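Side-chain contacts in putative phenazine biosynthesis PhzC/PhzF protein (Clostridium difficile, PDB 4DUN), which probably acts as an isomerase of the PhzF family, with a substrate that is not established: residues P201-G204 / S205-C208; S153-E156 / V157-K161; Q37-A40 / E41-L45; Y164-L167 / R168-T171. All coordinates share one frame; numbering follows the deposited sequence. Where two conformers were deposited one is given.

Interaction 1 (P201-G204 / S205-C208); sequences PVTG and SSHC. With SO4 (sulfate ion), chain B.
Gly204 and Ser205 hold a sulfate ion at the mouth of helix 207-218. The motif is an anion-binding loop leading into a helix, with a type I beta turn from Gly204 to His207. Gly204 N donates to sulfate O4 at 3.0 Å. Ser205 grips O3 twice. Its backbone N donates along a nearly straight bond (166°), and Ser205 OG lies 2.7 Å from sulfate O3. OG stands between the backbone N and the carbonyl carbon (chi1 58°), and this turns it to the same oxygen as its own N-H. Arg145 also bonds this hydroxyl, and Gly73 N adds another bond to the sulfate. The ion probably comes from the crystallisation liquor. Its place is consistent with an anion site near the predicted active-site Glu47, whose side chain is about 10 Å from that of Thr203.

His207 closes the turn. Its N donates to Gly204 O at 3.0 Å. Its ring reaches back to Thr203, with His207 ND1 2.8 Å from Thr203 O. That carbonyl oxygen lies in the ring plane, but the bond is bent, with an N-H...O angle of 132°. The bond should fix the rotation of the imidazole. Thr203 OG1 bonds Asp200 OD2. The methyl Thr203 CG2 lies 3.5 Å from sulfate O3.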
loop_
_atom_site.group_PDB
_atom_site.type_symbol
_atom_site.label_atom_id
_atom_site.label_comp_id
_atom_site.label_asym_id
_atom_site.label_seq_id
_atom_site.Cartn_x
_atom_site.Cartn_y
_atom_site.Cartn_z
ATOM N N PRO A 201 1.421 3.944 -12.852
ATOM C CA PRO A 201 0.158 4.598 -13.253
ATOM C C PRO A 201 0.362 5.730 -14.275
ATOM O O PRO A 201 -0.337 5.764 -15.285
ATOM C CB PRO A 201 -0.400 5.120 -11.923
ATOM C CG PRO A 201 0.163 4.143 -10.900
ATOM C CD PRO A 201 1.582 3.956 -11.385
ATOM N N VAL A 202 1.292 6.658 -14.009
ATOM C CA VAL A 202 1.607 7.788 -14.903
ATOM C C VAL A 202 3.094 8.076 -14.774
ATOM O O VAL A 202 3.598 8.195 -13.654
ATOM C CB VAL A 202 0.785 9.101 -14.687
ATOM C CG1 VAL A 202 0.872 9.991 -15.930
ATOM C CG2 VAL A 202 -0.676 8.824 -14.353
ATOM N N THR A 203 3.784 8.193 -15.909
ATOM C CA THR A 203 5.224 8.433 -15.924
ATOM C C THR A 203 5.545 9.721 -16.678
ATOM O O THR A 203 5.310 9.804 -17.881
ATOM C CB THR A 203 5.941 7.229 -16.589
ATOM O OG1 THR A 203 5.390 5.996 -16.116
ATOM C CG2 THR A 203 7.480 7.261 -16.389
ATOM N N GLY A 204 6.089 10.707 -15.981
ATOM C CA GLY A 204 6.470 11.944 -16.654
ATOM C C GLY A 204 7.714 11.804 -17.519
ATOM O O GLY A 204 7.722 12.249 -18.667
ATOM N N SER A 205 8.766 11.164 -16.995
ATOM C CA SER A 205 10.092 11.101 -17.652
ATOM C C SER A 205 10.125 10.295 -18.968
ATOM O O SER A 205 10.957 10.601 -19.824
ATOM C CB SER A 205 11.162 10.583 -16.700
ATOM O OG SER A 205 10.855 9.301 -16.184
ATOM N N SER A 206 9.229 9.309 -19.155
ATOM C CA SER A 206 9.121 8.596 -20.441
ATOM C C SER A 206 8.757 9.595 -21.569
ATOM O O SER A 206 9.140 9.399 -22.725
ATOM C CB SER A 206 8.044 7.521 -20.345
ATOM O OG SER A 206 6.806 8.121 -19.983
ATOM N N HIS A 207 8.056 10.695 -21.209
ATOM C CA HIS A 207 7.635 11.696 -22.186
ATOM C C HIS A 207 8.837 12.527 -22.695
ATOM O O HIS A 207 8.721 13.146 -23.752
ATOM C CB HIS A 207 6.455 12.540 -21.667
ATOM C CG HIS A 207 5.212 11.699 -21.562
ATOM N ND1 HIS A 207 5.009 10.857 -20.489
ATOM C CD2 HIS A 207 4.233 11.476 -22.478
ATOM C CE1 HIS A 207 3.893 10.189 -20.755
ATOM N NE2 HIS A 207 3.375 10.551 -21.927
ATOM N N CYS A 208 10.028 12.423 -22.045
ATOM C CA CYS A 208 11.272 13.004 -22.590
ATOM C C CYS A 208 11.594 12.386 -23.949
ATOM O O CYS A 208 12.158 13.059 -24.802
ATOM C CB CYS A 208 12.430 12.799 -21.626
ATOM S SG CYS A 208 12.239 13.718 -20.093
HETATM S S SO4 B . 8.661 10.958 -13.557
HETATM O O1 SO4 B . 9.345 10.598 -12.325
HETATM O O2 SO4 B . 9.177 12.227 -14.116
HETATM O O3 SO4 B . 8.893 9.896 -14.488
HETATM O O4 SO4 B . 7.245 11.132 -13.276
#

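Interaction 2 (S153-E156 / V157-K161); sequences SEQE and VINYK
Gln155 and Asn159 join their side-chain amides one helical turn apart. Gln155 NE2 donates to Asn159 OD1 at 3.0 Å with an N-H...O angle of 162°. The acceptor lies in the plane of the Gln155 amide. Seen from Asn159, however, the donor stands 40° out of the carbonyl plane, not on a lone pair. The two amide planes are turned 45° apart. Gln155 reaches across because its chain bends at chi2. In the backbone between them, Asn159 N donates to Gln155 O at 2.8 Å.

Helix 154-159 is less than two turns long, and its start is a textbook N-cap. Ser153 OG accepts from Glu156 N at 3.0 Å, the main bond of an N-H that also makes a weak second bond to Ser153 O. The Val157 N bond to Ser153 O is weak. The next one is sound: Ile158 N meets Glu154 O at 2.9 Å. At the far end the bond from Tyr160 N to Glu156 O is weak, and Tyr160 leaves helical geometry.

Ile158 lays its CD1 methyl 3.9 Å from Glu154 CG. Glu154 OE1 bonds Ser183 OG, Glu156 OE1 takes the backbone N-H of Asn152, and Tyr160 OH bonds the carbonyl of Ile134. Arg190 NH1 bonds both Val157 O and Tyr160 O. Glu154 and Ile158 touch Leu228, while Val157 packs on Ile178 and Ala180 of strand 176-181.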
loop_
_atom_site.group_PDB
_atom_site.type_symbol
_atom_site.label_atom_id
_atom_site.label_comp_id
_atom_site.label_asym_id
_atom_site.label_seq_id
_atom_site.Cartn_x
_atom_site.Cartn_y
_atom_site.Cartn_z
ATOM N N SER A 153 -1.412 -0.324 -32.660
ATOM C CA SER A 153 -2.676 0.365 -32.326
ATOM C C SER A 153 -2.811 0.605 -30.829
ATOM O O SER A 153 -2.153 -0.056 -30.041
ATOM C CB SER A 153 -3.876 -0.471 -32.782
ATOM O OG SER A 153 -4.029 -1.640 -31.986
ATOM N N GLU A 154 -3.750 1.476 -30.442
ATOM C CA GLU A 154 -4.093 1.701 -29.048
ATOM C C GLU A 154 -4.631 0.383 -28.454
ATOM O O GLU A 154 -4.256 0.029 -27.334
ATOM C CB GLU A 154 -5.130 2.831 -28.943
ATOM C CG GLU A 154 -5.625 3.045 -27.527
ATOM C CD GLU A 154 -6.526 4.244 -27.351
ATOM O OE1 GLU A 154 -7.723 4.044 -27.061
ATOM O OE2 GLU A 154 -6.031 5.386 -27.468
ATOM N N GLN A 155 -5.428 -0.386 -29.243
ATOM C CA GLN A 155 -5.960 -1.675 -28.809
ATOM C C GLN A 155 -4.825 -2.625 -28.389
ATOM O O GLN A 155 -4.947 -3.276 -27.353
ATOM C CB GLN A 155 -6.832 -2.338 -29.898
ATOM C CG GLN A 155 -7.702 -3.474 -29.344
ATOM C CD GLN A 155 -8.590 -3.009 -28.205
ATOM O OE1 GLN A 155 -9.389 -2.081 -28.354
ATOM N NE2 GLN A 155 -8.430 -3.607 -27.028
ATOM N N GLU A 156 -3.722 -2.670 -29.157
ATOM C CA GLU A 156 -2.590 -3.551 -28.822
ATOM C C GLU A 156 -1.919 -3.114 -27.505
ATOM O O GLU A 156 -1.549 -3.976 -26.694
ATOM C CB GLU A 156 -1.566 -3.609 -29.959
ATOM C CG GLU A 156 -1.995 -4.515 -31.098
ATOM C CD GLU A 156 -0.914 -4.816 -32.117
ATOM O OE1 GLU A 156 0.198 -4.248 -32.002
ATOM O OE2 GLU A 156 -1.169 -5.651 -33.014
ATOM N N VAL A 157 -1.871 -1.794 -27.250
ATOM C CA VAL A 157 -1.334 -1.228 -25.997
ATOM C C VAL A 157 -2.239 -1.685 -24.838
ATOM O O VAL A 157 -1.734 -2.214 -23.853
ATOM C CB VAL A 157 -1.166 0.315 -26.079
ATOM C CG1 VAL A 157 -0.859 0.934 -24.707
ATOM C CG2 VAL A 157 -0.064 0.672 -27.080
ATOM N N ILE A 158 -3.563 -1.542 -24.985
ATOM C CA ILE A 158 -4.546 -1.980 -23.975
ATOM C C ILE A 158 -4.419 -3.508 -23.724
ATOM O O ILE A 158 -4.463 -3.935 -22.572
ATOM C CB ILE A 158 -5.994 -1.591 -24.413
ATOM C CG1 ILE A 158 -6.164 -0.050 -24.510
ATOM C CG2 ILE A 158 -7.076 -2.209 -23.488
ATOM C CD1 ILE A 158 -7.396 0.404 -25.312
ATOM N N ASN A 159 -4.280 -4.317 -24.798
ATOM C CA ASN A 159 -4.233 -5.788 -24.711
ATOM C C ASN A 159 -3.005 -6.363 -24.020
ATOM O O ASN A 159 -3.065 -7.485 -23.505
ATOM C CB ASN A 159 -4.309 -6.403 -26.113
ATOM C CG ASN A 159 -5.661 -6.262 -26.762
ATOM O OD1 ASN A 159 -6.638 -5.834 -26.137
ATOM N ND2 ASN A 159 -5.749 -6.622 -28.036
ATOM N N TYR A 160 -1.893 -5.630 -24.045
ATOM C CA TYR A 160 -0.639 -6.126 -23.500
ATOM C C TYR A 160 -0.756 -6.496 -22.021
ATOM O O TYR A 160 -1.343 -5.759 -21.239
ATOM C CB TYR A 160 0.448 -5.074 -23.706
ATOM C CG TYR A 160 1.848 -5.552 -23.402
ATOM C CD1 TYR A 160 2.416 -5.355 -22.143
ATOM C CD2 TYR A 160 2.643 -6.116 -24.397
ATOM C CE1 TYR A 160 3.713 -5.788 -21.861
ATOM C CE2 TYR A 160 3.955 -6.504 -24.140
ATOM C CZ TYR A 160 4.488 -6.336 -22.869
ATOM O OH TYR A 160 5.783 -6.705 -22.616
ATOM N N LYS A 161 -0.211 -7.669 -21.665
ATOM C CA LYS A 161 -0.190 -8.187 -20.308
ATOM C C LYS A 161 1.252 -8.499 -19.992
ATOM O O LYS A 161 1.856 -9.373 -20.635
ATOM C CB LYS A 161 -1.115 -9.417 -20.129
ATOM C CG LYS A 161 -2.571 -9.196 -20.542
ATOM C CD LYS A 161 -3.344 -8.272 -19.596
ATOM C CE LYS A 161 -4.732 -7.955 -20.109
ATOM N NZ LYS A 161 -4.718 -6.881 -21.141
#

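Interaction 3 (Q37-A40 / E41-L45); sequences QKIA and EENNL
Ala40 O is gripped by two donors at the end of helix 33-43. Asn44 N reaches it at 3.1 Å, the last backbone bond of the helix. A water donates to Ala40 O at 2.7 Å and to Leu45 O at 2.8 Å, so it bridges the helix end and the loop. Asn44 leaves the helix with a positive phi (59°), which turns the chain away from the helix axis.

Lys38 and Glu41 lie alongside each other and point the same way. Their salt bridge is long and weak, with Lys38 NZ 3.3 Å from Glu41 OE1. It holds for one of two conformers of Glu41 and is therefore doubtful. In this conformer the lysine curls toward the carboxylate, bent at chi2 and again at chi3 (-85°), while the glutamate chain is extended.

Ile39 and Asn43 also run side by side. Ile39 CG2 packs 3.7 Å from Asn43 ND2, whose polar partner is Thr48. The end of Glu42 leads away from the 37-40 segment, to Arg231 of the second subunit, with which it forms a salt bridge. Asn44 O bonds Asn44 ND2 of that subunit, so this helix end belongs to the dimer interface.

Helix 33-43 links parallel strands 20-27 and 47-54. The arrangement is that of a beta-alpha-beta unit, whose second strand begins with the predicted active-site Glu47.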
loop_
_atom_site.group_PDB
_atom_site.type_symbol
_atom_site.label_atom_id
_atom_site.label_comp_id
_atom_site.label_asym_id
_atom_site.label_seq_id
_atom_site.Cartn_x
_atom_site.Cartn_y
_atom_site.Cartn_z
ATOM N N GLN A 37 11.217 7.545 6.555
ATOM C CA GLN A 37 11.059 6.199 6.013
ATOM C C GLN A 37 9.909 5.459 6.706
ATOM O O GLN A 37 9.107 4.811 6.017
ATOM C CB GLN A 37 12.367 5.374 6.139
ATOM C CG GLN A 37 12.257 3.991 5.466
ATOM C CD GLN A 37 11.978 4.111 3.988
ATOM O OE1 GLN A 37 12.877 4.390 3.204
ATOM N NE2 GLN A 37 10.720 3.925 3.575
ATOM N N LYS A 38 9.829 5.531 8.059
ATOM C CA LYS A 38 8.747 4.848 8.806
ATOM C C LYS A 38 7.390 5.363 8.378
ATOM O O LYS A 38 6.452 4.565 8.204
ATOM C CB LYS A 38 8.907 5.003 10.334
ATOM C CG LYS A 38 10.081 4.210 10.962
ATOM C CD LYS A 38 10.197 2.746 10.501
ATOM C CE LYS A 38 9.327 1.781 11.266
ATOM N NZ LYS A 38 9.453 0.401 10.732
ATOM N N ILE A 39 7.290 6.693 8.182
ATOM C CA ILE A 39 6.048 7.346 7.738
ATOM C C ILE A 39 5.668 6.850 6.342
ATOM O O ILE A 39 4.499 6.513 6.127
ATOM C CB ILE A 39 6.125 8.901 7.802
ATOM C CG1 ILE A 39 6.136 9.360 9.285
ATOM C CG2 ILE A 39 4.950 9.581 7.004
ATOM C CD1 ILE A 39 6.727 10.805 9.504
ATOM N N ALA A 40 6.644 6.765 5.419
ATOM C CA ALA A 40 6.385 6.290 4.041
ATOM C C ALA A 40 5.930 4.816 4.049
ATOM O O ALA A 40 5.029 4.459 3.287
ATOM C CB ALA A 40 7.623 6.472 3.174
ATOM N N GLU A 41 6.521 3.994 4.927
ATOM C CA GLU A 41 6.170 2.587 5.086
ATOM C C GLU A 41 4.741 2.447 5.655
ATOM O O GLU A 41 3.994 1.557 5.228
ATOM C CB GLU A 41 7.202 1.903 5.995
ATOM C CG GLU A 41 7.098 0.389 6.016
ATOM C CD GLU A 41 8.031 -0.312 6.985
ATOM O OE1 GLU A 41 9.022 0.307 7.441
ATOM O OE2 GLU A 41 7.762 -1.498 7.287
ATOM N N GLU A 42 4.373 3.325 6.609
ATOM C CA GLU A 42 3.054 3.354 7.254
ATOM C C GLU A 42 1.964 3.752 6.238
ATOM O O GLU A 42 0.910 3.107 6.179
ATOM C CB GLU A 42 3.068 4.306 8.469
ATOM C CG GLU A 42 1.752 4.332 9.244
ATOM C CD GLU A 42 1.423 3.154 10.136
ATOM O OE1 GLU A 42 2.271 2.245 10.287
ATOM O OE2 GLU A 42 0.316 3.172 10.722
ATOM N N ASN A 43 2.239 4.770 5.413
ATOM C CA ASN A 43 1.309 5.192 4.371
ATOM C C ASN A 43 1.088 4.093 3.318
ATOM O O ASN A 43 -0.039 3.914 2.834
ATOM C CB ASN A 43 1.822 6.454 3.698
ATOM C CG ASN A 43 1.669 7.664 4.573
ATOM O OD1 ASN A 43 0.755 7.753 5.391
ATOM N ND2 ASN A 43 2.533 8.657 4.370
ATOM N N ASN A 44 2.166 3.360 2.976
ATOM C CA ASN A 44 2.178 2.300 1.965
ATOM C C ASN A 44 1.747 2.811 0.570
ATOM O O ASN A 44 1.313 2.028 -0.282
ATOM C CB ASN A 44 1.318 1.091 2.380
ATOM C CG ASN A 44 1.763 -0.161 1.671
ATOM O OD1 ASN A 44 2.974 -0.377 1.465
ATOM N ND2 ASN A 44 0.804 -0.951 1.193
ATOM N N LEU A 45 1.888 4.122 0.337
ATOM C CA LEU A 45 1.615 4.686 -0.973
ATOM C C LEU A 45 2.901 4.559 -1.825
ATOM O O LEU A 45 3.985 4.433 -1.256
ATOM C CB LEU A 45 1.105 6.139 -0.860
ATOM C CG LEU A 45 -0.297 6.288 -0.260
ATOM C CD1 LEU A 45 -0.633 7.756 -0.002
ATOM C CD2 LEU A 45 -1.362 5.628 -1.160
HETATM O O HOH W 1 4.304 5.863 1.106
#

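Interaction 4 (Y164-L167 / R168-T171); sequences YAQL and RKLT
Arg168 folds back over the backbone of Tyr164 and Ala165. Its guanidinium lies flat above the peptide that joins them. Tyr164 O sits 3.6 Å from the guanidinium plane, over its centre, and Ala165 N is offset toward the rim on the same face. The chain bends at chi3 (-68°) to lay the group down. Arg168 NH1 is 3.5 Å from Tyr164 CB, and its polar partners are Asp197, in a salt bridge, and the carbonyl of Pro194. Arg168 N also donates to Tyr164 O at 2.9 Å.

Leu167 meets Leu170 three residues on. Leu167 CD2 touches Leu170 CD1 at 3.9 Å, and both residues pack on Ile176 of strand 176-181. Leu170 N donates to Leu167 O at 3.0 Å.

Lys169 reaches across to Gln166. Lys169 NZ donates to Gln166 OE1 at 3.1 Å, almost in line with the side-chain C=O (172°). The lysine is extended beyond CG, whereas the glutamine bends at chi2 to present its oxygen.

The short helix 164-167 thus runs out into a type I beta turn from Leu167 to Leu170, which overlaps an inverse gamma turn centred on Leu170.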
loop_
_atom_site.group_PDB
_atom_site.type_symbol
_atom_site.label_atom_id
_atom_site.label_comp_id
_atom_site.label_asym_id
_atom_site.label_seq_id
_atom_site.Cartn_x
_atom_site.Cartn_y
_atom_site.Cartn_z
ATOM N N TYR A 164 6.519 -10.028 -15.912
ATOM C CA TYR A 164 7.646 -9.336 -15.266
ATOM C C TYR A 164 8.910 -10.171 -15.156
ATOM O O TYR A 164 9.992 -9.588 -15.245
ATOM C CB TYR A 164 7.272 -8.754 -13.904
ATOM C CG TYR A 164 6.231 -7.666 -14.011
ATOM C CD1 TYR A 164 6.519 -6.457 -14.645
ATOM C CD2 TYR A 164 4.934 -7.870 -13.553
ATOM C CE1 TYR A 164 5.556 -5.456 -14.766
ATOM C CE2 TYR A 164 3.962 -6.877 -13.669
ATOM C CZ TYR A 164 4.280 -5.670 -14.271
ATOM O OH TYR A 164 3.318 -4.700 -14.406
ATOM N N ALA A 165 8.790 -11.507 -15.029
ATOM C CA ALA A 165 9.942 -12.416 -14.953
ATOM C C ALA A 165 10.778 -12.313 -16.235
ATOM O O ALA A 165 12.003 -12.213 -16.159
ATOM C CB ALA A 165 9.480 -13.851 -14.728
ATOM N N GLN A 166 10.106 -12.276 -17.395
ATOM C CA GLN A 166 10.753 -12.150 -18.700
ATOM C C GLN A 166 11.323 -10.734 -18.898
ATOM O O GLN A 166 12.467 -10.599 -19.332
ATOM C CB GLN A 166 9.776 -12.512 -19.837
ATOM C CG GLN A 166 9.385 -13.995 -19.888
ATOM C CD GLN A 166 10.505 -14.876 -20.384
ATOM O OE1 GLN A 166 11.445 -15.199 -19.650
ATOM N NE2 GLN A 166 10.419 -15.298 -21.638
ATOM N N LEU A 167 10.547 -9.689 -18.540
ATOM C CA LEU A 167 10.969 -8.293 -18.679
ATOM C C LEU A 167 12.183 -7.965 -17.786
ATOM O O LEU A 167 13.036 -7.180 -18.199
ATOM C CB LEU A 167 9.800 -7.330 -18.402
ATOM C CG LEU A 167 8.595 -7.396 -19.378
ATOM C CD1 LEU A 167 7.508 -6.417 -18.952
ATOM C CD2 LEU A 167 9.019 -7.146 -20.834
ATOM N N ARG A 168 12.310 -8.616 -16.612
ATOM C CA ARG A 168 13.463 -8.413 -15.727
ATOM C C ARG A 168 14.786 -8.843 -16.390
ATOM O O ARG A 168 15.850 -8.373 -15.984
ATOM C CB ARG A 168 13.279 -9.180 -14.415
ATOM C CG ARG A 168 12.546 -8.385 -13.366
ATOM C CD ARG A 168 12.616 -9.023 -11.987
ATOM N NE ARG A 168 11.877 -10.284 -11.902
ATOM C CZ ARG A 168 10.570 -10.391 -11.672
ATOM N NH1 ARG A 168 9.819 -9.304 -11.545
ATOM N NH2 ARG A 168 10.004 -11.586 -11.571
ATOM N N LYS A 169 14.716 -9.730 -17.402
ATOM C CA LYS A 169 15.885 -10.239 -18.124
ATOM C C LYS A 169 16.412 -9.217 -19.153
ATOM O O LYS A 169 17.525 -9.397 -19.655
ATOM C CB LYS A 169 15.578 -11.594 -18.792
ATOM C CG LYS A 169 15.373 -12.729 -17.790
ATOM C CD LYS A 169 14.934 -14.022 -18.469
ATOM C CE LYS A 169 14.445 -15.040 -17.473
ATOM N NZ LYS A 169 13.958 -16.273 -18.147
ATOM N N LEU A 170 15.646 -8.128 -19.429
ATOM C CA LEU A 170 16.056 -7.039 -20.325
ATOM C C LEU A 170 16.793 -5.972 -19.486
ATOM O O LEU A 170 16.300 -4.846 -19.308
ATOM C CB LEU A 170 14.834 -6.434 -21.064
ATOM C CG LEU A 170 14.051 -7.363 -21.991
ATOM C CD1 LEU A 170 12.649 -6.852 -22.185
ATOM C CD2 LEU A 170 14.749 -7.536 -23.343
ATOM N N THR A 171 17.977 -6.359 -18.961
ATOM C CA THR A 171 18.830 -5.587 -18.045
ATOM C C THR A 171 19.439 -4.303 -18.637
ATOM O O THR A 171 19.923 -3.467 -17.871
ATOM C CB THR A 171 19.965 -6.479 -17.504
ATOM O OG1 THR A 171 20.664 -7.090 -18.596
ATOM C CG2 THR A 171 19.459 -7.546 -16.530
#

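Overall arrangement
Along the chain the order is interaction 3, interaction 2, interaction 4, interaction 1. Each is local and closes only a turn or a helix end. None nests in or crosses another. Interaction 3 lies on helix 33-43, next to the second subunit. Interaction 2 lies on helix 154-159 and interaction 4 on the next helix, 164-167, and the loop after it. These two touch: Tyr160 OH meets Leu167 CD2 at 3.7 Å, and both pack on strand 176-181. Interaction 1 follows strand 198-200 and opens helix 207-218. It is the most central: its centre lies about 5 Å from the centre of the chain. Interactions 2 and 3 are farthest apart, with centres about 33 Å distant.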